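Local structure of uncharacterized protein GSU0716 (Geobacter sulfurreducens PCA, 3BIJ) at residues L26-A31 and S214-F219; G207-Q212 and D254-F259; L228-N233 and K245-R250. The protein is functionally uncharacterised, but belongs to the caspase-like C14 peptidase family and may therefore act as a cysteine endopeptidase. All coordinates share one frame; numbering follows the deposited sequence.

Interaction 1: L26-A31 and S214-F219; sequences LNACEA and SQDGAF
Asp216 meets Leu26, Asn27 and Ala28 in a mixed polar and apolar contact, where a carboxylate from the short, weakly bonded strand at about 215-216 lies against the loop leading into helix 29-42. It joins the start of that helix to the connection between strand 201-206 and helix 222-231 of a caspase-like domain. A chi1 of 173°, which sets CG opposite the backbone N, carries the Asp216 carboxylate toward the 26-31 loop. OD1 takes a weak hydrogen bond from the backbone N of Asn27, long at 3.4 Å but nearly straight at 166°. The same oxygen lies 3.4 Å from CD2 of Leu26, whose branched end passes the aspartate at a slant and borders the carboxylate. The other oxygen, OD2, rests 3.3 Å from CB of Ala28. This methyl, on the N-cap residue of the helix, is also 3.1 Å from Gly217 O, so a small residue suits a place with two oxygens so near. One helical turn on, Ala31 CB approaches Phe219 O at 3.2 Å; the Phe219 side chain leaves the backbone away from this loop, and its ring meets Trp22 of the second subunit nearly at right angles. Beyond the two segments, OD1 forms a salt bridge with Arg163 and OD2 one with Arg165. Replacing Asp216 by an alanine would probably leave both arginines without this counter-charge and open a gap beside Leu26 and Ala28. Arg163 and Arg165 thus probably supply most of the electrostatic hold on the carboxylate, whereas the 26-31 segment contributes one weak N-H and a close apolar wall.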
# COMPACT_ATOMS: atom_id res chain seq x y z
N LEU A 26 -14.04 -14.61 -19.03
CA LEU A 26 -14.57 -13.41 -18.40
C LEU A 26 -15.97 -13.78 -17.93
O LEU A 26 -16.54 -14.75 -18.42
CB LEU A 26 -14.65 -12.25 -19.40
CG LEU A 26 -13.31 -11.70 -19.91
CD1 LEU A 26 -13.56 -10.78 -21.08
CD2 LEU A 26 -12.58 -10.98 -18.79
N ASN A 27 -16.53 -13.03 -17.00
CA ASN A 27 -17.85 -13.41 -16.55
C ASN A 27 -18.79 -12.26 -16.30
O ASN A 27 -19.31 -12.10 -15.20
CB ASN A 27 -17.72 -14.27 -15.29
CG ASN A 27 -16.80 -13.66 -14.27
OD1 ASN A 27 -17.05 -12.56 -13.79
ND2 ASN A 27 -15.73 -14.36 -13.93
N ALA A 28 -19.02 -11.46 -17.35
CA ALA A 28 -19.90 -10.31 -17.27
C ALA A 28 -20.14 -9.76 -18.67
O ALA A 28 -20.93 -8.84 -18.84
CB ALA A 28 -19.29 -9.24 -16.38
N CYS A 29 -19.47 -10.32 -19.66
CA CYS A 29 -19.63 -9.86 -21.02
C CYS A 29 -20.97 -10.26 -21.59
O CYS A 29 -21.62 -9.47 -22.27
CB CYS A 29 -18.48 -10.38 -21.89
SG CYS A 29 -16.88 -9.72 -21.35
N GLU A 30 -21.42 -11.48 -21.31
CA GLU A 30 -22.72 -11.90 -21.82
C GLU A 30 -23.82 -11.07 -21.14
O GLU A 30 -24.82 -10.72 -21.76
CB GLU A 30 -22.94 -13.39 -21.59
CG GLU A 30 -22.24 -14.20 -22.66
CD GLU A 30 -22.38 -15.69 -22.45
OE1 GLU A 30 -23.51 -16.16 -22.23
OE2 GLU A 30 -21.34 -16.39 -22.51
N ALA A 31 -23.61 -10.75 -19.88
CA ALA A 31 -24.56 -9.94 -19.15
C ALA A 31 -24.61 -8.57 -19.83
O ALA A 31 -25.69 -8.04 -20.08
CB ALA A 31 -24.16 -9.81 -17.68
N SER A 214 -9.93 -1.59 -19.34
CA SER A 214 -11.34 -1.70 -18.95
C SER A 214 -11.55 -2.86 -18.00
O SER A 214 -11.18 -3.99 -18.30
CB SER A 214 -12.23 -1.87 -20.18
OG SER A 214 -12.33 -0.66 -20.89
N GLN A 215 -12.17 -2.58 -16.87
CA GLN A 215 -12.39 -3.60 -15.87
C GLN A 215 -13.61 -4.48 -16.12
O GLN A 215 -14.68 -4.01 -16.50
CB GLN A 215 -12.49 -2.93 -14.51
CG GLN A 215 -12.27 -3.87 -13.38
CD GLN A 215 -12.04 -3.15 -12.07
OE1 GLN A 215 -11.08 -2.38 -11.93
NE2 GLN A 215 -12.93 -3.39 -11.09
N ASP A 216 -13.44 -5.78 -15.92
CA ASP A 216 -14.52 -6.74 -16.09
C ASP A 216 -15.11 -7.03 -14.72
O ASP A 216 -14.49 -7.71 -13.91
CB ASP A 216 -13.98 -8.04 -16.68
CG ASP A 216 -15.04 -9.13 -16.73
OD1 ASP A 216 -14.76 -10.27 -16.29
OD2 ASP A 216 -16.15 -8.86 -17.21
N GLY A 217 -16.30 -6.50 -14.45
CA GLY A 217 -16.93 -6.75 -13.17
C GLY A 217 -17.48 -8.16 -13.08
O GLY A 217 -17.35 -8.94 -14.03
N ALA A 218 -18.10 -8.50 -11.95
CA ALA A 218 -18.66 -9.84 -11.79
C ALA A 218 -20.03 -10.01 -12.44
O ALA A 218 -20.42 -11.13 -12.77
CB ALA A 218 -18.74 -10.19 -10.31
N PHE A 219 -20.75 -8.90 -12.65
CA PHE A 219 -22.08 -8.95 -13.28
C PHE A 219 -22.28 -8.09 -14.52
O PHE A 219 -23.35 -8.10 -15.12
CB PHE A 219 -23.15 -8.65 -12.24
CG PHE A 219 -22.98 -9.45 -10.99
CD1 PHE A 219 -22.21 -8.95 -9.94
CD2 PHE A 219 -23.52 -10.74 -10.90
CE1 PHE A 219 -21.96 -9.72 -8.82
CE2 PHE A 219 -23.27 -11.52 -9.78
CZ PHE A 219 -22.48 -11.02 -8.74

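Interaction 2: G207-Q212 and D254-F259; sequences GCQDNQ and DQTPNF
Gln212 reaches across to Thr256 with its amide oxygen, which two backbone N-H groups grip. The N of Thr256 donates to Gln212 OE1 at 2.8 Å, tilted 32° from the carbonyl plane; the N of Gln209 donates to the same OE1 at 3.0 Å, in the plane and on a lone pair. Glutamine is long enough to do this from the end of the type I turn 209-212, itself closed by Gln212 N to Gln209 O. Two bonds go to the third subunit: Gln212 NE2 to its Pro253 O, so both ends of the amide are fixed, and Thr256 OG1 to its Asn211 side chain. Gln255 NE2 gives Gly207 O a weak bond of 3.3 Å, while its OE1 accepts from Gln215 N. Pro257 CA adds a CA-H...O contact of 3.4 Å to the same Gly207 carbonyl. The CA of Cys208 likewise lies 3.1 Å from Thr256 O. The amides of Gln209 and Asn258 meet with their planes 77° apart. Pro257 packs on Val248 of helix 240-250 and Phe223 of helix 222-231, and at Asn258 the chain enters strand 258-263, which runs antiparallel to strand 201-206.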
# COMPACT_ATOMS: atom_id res chain seq x y z
N GLY A 207 -15.14 1.95 -23.35
CA GLY A 207 -15.05 1.86 -21.91
C GLY A 207 -13.88 2.57 -21.25
O GLY A 207 -13.91 2.87 -20.05
N CYS A 208 -12.83 2.84 -22.01
CA CYS A 208 -11.68 3.51 -21.43
C CYS A 208 -10.82 4.24 -22.47
O CYS A 208 -11.09 4.17 -23.67
CB CYS A 208 -10.82 2.49 -20.68
SG CYS A 208 -10.02 1.26 -21.75
N GLN A 209 -9.79 4.93 -21.98
CA GLN A 209 -8.86 5.67 -22.84
C GLN A 209 -7.79 4.70 -23.34
O GLN A 209 -7.61 3.60 -22.79
CB GLN A 209 -8.17 6.79 -22.06
CG GLN A 209 -9.11 7.78 -21.39
CD GLN A 209 -9.94 8.57 -22.36
OE1 GLN A 209 -11.07 8.93 -22.07
NE2 GLN A 209 -9.37 8.87 -23.53
N ASP A 210 -7.07 5.11 -24.39
CA ASP A 210 -6.01 4.30 -25.00
C ASP A 210 -4.87 3.96 -24.04
O ASP A 210 -4.10 3.02 -24.27
CB ASP A 210 -5.45 5.02 -26.23
CG ASP A 210 -6.47 5.17 -27.32
OD1 ASP A 210 -6.18 5.85 -28.33
OD2 ASP A 210 -7.58 4.61 -27.16
N ASN A 211 -4.73 4.74 -22.98
CA ASN A 211 -3.69 4.49 -22.00
C ASN A 211 -4.27 3.82 -20.77
O ASN A 211 -3.61 3.72 -19.74
CB ASN A 211 -2.99 5.78 -21.58
CG ASN A 211 -3.91 6.74 -20.85
OD1 ASN A 211 -3.44 7.59 -20.10
ND2 ASN A 211 -5.21 6.61 -21.08
N GLN A 212 -5.52 3.38 -20.85
CA GLN A 212 -6.15 2.73 -19.70
C GLN A 212 -6.60 1.32 -20.05
O GLN A 212 -6.43 0.87 -21.17
CB GLN A 212 -7.34 3.55 -19.20
CG GLN A 212 -6.98 4.95 -18.74
CD GLN A 212 -8.20 5.75 -18.38
OE1 GLN A 212 -9.18 5.73 -19.12
NE2 GLN A 212 -8.15 6.46 -17.26
N ASP A 254 -8.80 5.89 -13.17
CA ASP A 254 -7.97 4.94 -13.91
C ASP A 254 -8.75 4.28 -15.06
O ASP A 254 -8.21 3.46 -15.82
CB ASP A 254 -7.40 3.87 -12.96
CG ASP A 254 -8.44 2.87 -12.53
OD1 ASP A 254 -9.52 3.28 -12.04
OD2 ASP A 254 -8.17 1.66 -12.66
N GLN A 255 -10.04 4.62 -15.16
CA GLN A 255 -10.90 4.11 -16.22
C GLN A 255 -11.92 5.16 -16.64
O GLN A 255 -12.91 5.38 -15.94
CB GLN A 255 -11.65 2.84 -15.81
CG GLN A 255 -12.22 2.14 -17.05
CD GLN A 255 -12.99 0.87 -16.78
OE1 GLN A 255 -12.75 0.16 -15.81
NE2 GLN A 255 -13.91 0.55 -17.67
N THR A 256 -11.67 5.82 -17.77
CA THR A 256 -12.56 6.86 -18.25
C THR A 256 -13.06 6.53 -19.64
O THR A 256 -12.27 6.45 -20.58
CB THR A 256 -11.85 8.24 -18.34
OG1 THR A 256 -11.19 8.53 -17.10
CG2 THR A 256 -12.86 9.35 -18.64
N PRO A 257 -14.38 6.30 -19.79
CA PRO A 257 -14.89 5.99 -21.13
C PRO A 257 -14.68 7.19 -22.04
O PRO A 257 -14.70 8.33 -21.59
CB PRO A 257 -16.36 5.64 -20.88
CG PRO A 257 -16.68 6.31 -19.57
CD PRO A 257 -15.42 6.09 -18.77
N ASN A 258 -14.45 6.91 -23.32
CA ASN A 258 -14.19 7.95 -24.30
C ASN A 258 -15.36 8.23 -25.24
O ASN A 258 -16.15 7.34 -25.59
CB ASN A 258 -12.97 7.57 -25.13
CG ASN A 258 -12.31 8.76 -25.76
OD1 ASN A 258 -11.84 8.68 -26.89
ND2 ASN A 258 -12.27 9.88 -25.05
N PHE A 259 -15.44 9.48 -25.67
CA PHE A 259 -16.48 9.94 -26.58
C PHE A 259 -15.80 10.39 -27.89
O PHE A 259 -15.31 11.51 -27.99
CB PHE A 259 -17.23 11.10 -25.90
CG PHE A 259 -18.48 11.53 -26.61
CD1 PHE A 259 -18.43 12.40 -27.69
CD2 PHE A 259 -19.72 11.07 -26.19
CE1 PHE A 259 -19.59 12.80 -28.34
CE2 PHE A 259 -20.88 11.46 -26.83
CZ PHE A 259 -20.81 12.33 -27.91

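Interaction 3: L228-N233 and K245-R250; sequences LRVWKN and KAIVRR
Val230 overlaps its neighbours with both methyls, CG2 mainly against Ile247, CG1 against Arg250 and Ala246. CG2 presses on Ile247 CG1 at 3.6 Å, the two side chains crossing at about a right angle, while CG1 sits 3.5 Å from Arg250 CD and also faces the Ala246 methyl at 4.4 Å. The branched valine suits this place because it serves these neighbours from a short stem, and the backbones come close here: the CA atoms of Val230 and Ile247 are 6.6 Å apart. Phe243, from helix 240-250, also touches Val230. Arg250 first runs alongside Val230 in the opposite direction, its CD against the methyl, then bends at its third torsion (chi3 64°), which turns the guanidinium toward Arg229. There NH2 of Arg250 approaches Arg229 CD tightly, perhaps an imprecision of the model, and the two chains cross nearly perpendicularly. The guanidinium planes stand 58° apart, with Arg250 NH2 at the edge of the Arg229 group, 4.0 Å from its NH2. A likely reason is the shared anion: both NH2 atoms form salt bridges to the carboxylate oxygen OD2 of Asp97 of the second subunit, whose negative charge probably offsets the closeness of the two cations. The contact is therefore apolar around Val230, and charged where the two arginines gather round Asp97. It is helix-to-helix packing between 222-231 and 240-250, successive in the chain, with Leu228 turned instead to helix 29-42; helices packed together around a central beta-sheet are characteristic of the caspase-like alpha/beta fold.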
# COMPACT_ATOMS: atom_id res chain seq x y z
N LEU A 228 -25.71 1.58 -17.36
CA LEU A 228 -27.04 1.19 -16.92
C LEU A 228 -27.51 1.99 -15.72
O LEU A 228 -28.70 2.28 -15.57
CB LEU A 228 -27.07 -0.30 -16.58
CG LEU A 228 -26.72 -1.21 -17.75
CD1 LEU A 228 -26.56 -2.65 -17.28
CD2 LEU A 228 -27.77 -1.08 -18.80
N ARG A 229 -26.60 2.36 -14.84
CA ARG A 229 -27.01 3.12 -13.66
C ARG A 229 -27.49 4.55 -13.98
O ARG A 229 -28.45 5.02 -13.36
CB ARG A 229 -25.88 3.14 -12.63
CG ARG A 229 -26.15 4.05 -11.43
CD ARG A 229 -25.69 3.47 -10.09
NE ARG A 229 -26.70 2.59 -9.51
CZ ARG A 229 -26.85 2.39 -8.21
NH1 ARG A 229 -27.79 1.57 -7.76
NH2 ARG A 229 -26.06 3.01 -7.35
N VAL A 230 -26.86 5.24 -14.92
CA VAL A 230 -27.30 6.60 -15.25
C VAL A 230 -28.50 6.51 -16.17
O VAL A 230 -29.38 7.36 -16.14
CB VAL A 230 -26.20 7.44 -15.96
CG1 VAL A 230 -24.93 7.45 -15.12
CG2 VAL A 230 -25.92 6.87 -17.34
N TRP A 231 -28.54 5.48 -17.01
CA TRP A 231 -29.68 5.33 -17.90
C TRP A 231 -30.92 5.07 -17.05
O TRP A 231 -32.04 5.40 -17.44
CB TRP A 231 -29.43 4.17 -18.86
CG TRP A 231 -30.61 3.84 -19.71
CD1 TRP A 231 -31.29 2.65 -19.73
CD2 TRP A 231 -31.20 4.66 -20.71
NE1 TRP A 231 -32.25 2.67 -20.70
CE2 TRP A 231 -32.22 3.90 -21.32
CE3 TRP A 231 -30.96 5.97 -21.17
CZ2 TRP A 231 -33.01 4.39 -22.37
CZ3 TRP A 231 -31.75 6.46 -22.21
CH2 TRP A 231 -32.76 5.67 -22.80
N LYS A 232 -30.71 4.49 -15.88
CA LYS A 232 -31.78 4.18 -14.94
C LYS A 232 -33.08 3.65 -15.55
O LYS A 232 -34.16 4.22 -15.35
CB LYS A 232 -32.11 5.38 -14.06
CG LYS A 232 -32.82 5.00 -12.77
CD LYS A 232 -33.01 6.18 -11.87
CE LYS A 232 -33.53 5.75 -10.51
NZ LYS A 232 -33.70 6.93 -9.58
N ASN A 233 -32.97 2.56 -16.30
CA ASN A 233 -34.13 1.91 -16.93
C ASN A 233 -34.97 2.85 -17.78
O ASN A 233 -36.20 2.77 -17.75
CB ASN A 233 -35.02 1.29 -15.85
CG ASN A 233 -34.26 0.37 -14.92
OD1 ASN A 233 -33.86 -0.72 -15.31
ND2 ASN A 233 -34.04 0.81 -13.68
N LYS A 245 -20.94 12.41 -20.12
CA LYS A 245 -20.40 13.17 -18.99
C LYS A 245 -20.89 12.66 -17.63
O LYS A 245 -20.14 12.66 -16.65
CB LYS A 245 -20.74 14.66 -19.13
CG LYS A 245 -20.02 15.33 -20.30
CD LYS A 245 -20.39 16.81 -20.42
CE LYS A 245 -19.89 17.63 -19.23
NZ LYS A 245 -18.38 17.73 -19.18
N ALA A 246 -22.14 12.22 -17.59
CA ALA A 246 -22.72 11.70 -16.35
C ALA A 246 -22.09 10.35 -15.97
O ALA A 246 -21.98 10.01 -14.80
CB ALA A 246 -24.24 11.54 -16.50
N ILE A 247 -21.68 9.58 -16.97
CA ILE A 247 -21.08 8.29 -16.70
C ILE A 247 -19.66 8.49 -16.20
O ILE A 247 -19.32 8.03 -15.11
CB ILE A 247 -21.07 7.40 -17.95
CG1 ILE A 247 -22.51 7.08 -18.35
CG2 ILE A 247 -20.30 6.11 -17.68
CD1 ILE A 247 -22.64 6.33 -19.63
N VAL A 248 -18.83 9.18 -16.98
CA VAL A 248 -17.45 9.41 -16.57
C VAL A 248 -17.38 10.01 -15.17
O VAL A 248 -16.45 9.73 -14.42
CB VAL A 248 -16.70 10.34 -17.56
CG1 VAL A 248 -16.86 9.83 -18.97
CG2 VAL A 248 -17.17 11.76 -17.42
N ARG A 249 -18.36 10.81 -14.80
CA ARG A 249 -18.36 11.43 -13.49
C ARG A 249 -18.34 10.40 -12.37
O ARG A 249 -17.76 10.64 -11.32
CB ARG A 249 -19.59 12.33 -13.34
CG ARG A 249 -19.31 13.70 -12.74
CD ARG A 249 -18.26 14.44 -13.58
NE ARG A 249 -18.08 15.83 -13.12
CZ ARG A 249 -19.00 16.78 -13.24
NH1 ARG A 249 -20.17 16.50 -13.81
NH2 ARG A 249 -18.75 18.00 -12.80
N ARG A 250 -18.96 9.25 -12.62
CA ARG A 250 -19.05 8.17 -11.64
C ARG A 250 -17.90 7.18 -11.70
O ARG A 250 -17.64 6.46 -10.74
CB ARG A 250 -20.36 7.42 -11.87
CG ARG A 250 -21.58 8.33 -11.92
CD ARG A 250 -22.84 7.56 -12.30
NE ARG A 250 -23.19 6.55 -11.29
CZ ARG A 250 -23.71 6.83 -10.10
NH1 ARG A 250 -23.94 8.09 -9.74
NH2 ARG A 250 -23.99 5.84 -9.27

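Overall arrangement
All three contacts join parts of one caspase-like domain. Interaction 2 is the more polar of the two buried contacts, tying loops beside the last strands of the sheet within the chain through backbone and amide groups. Interaction 3 is also buried but chiefly apolar, becoming ionic toward the second subunit and, through Lys245, toward the third. Interaction 1 is partly exposed and rests on a charged residue. Interaction 2 touches each of the others, through Ser214 beside Cys208 on one side and Thr256 against Val248 on the other. Interactions 1 and 3 do not meet, yet both face the second subunit, whereas interactions 2 and 3 both face the third.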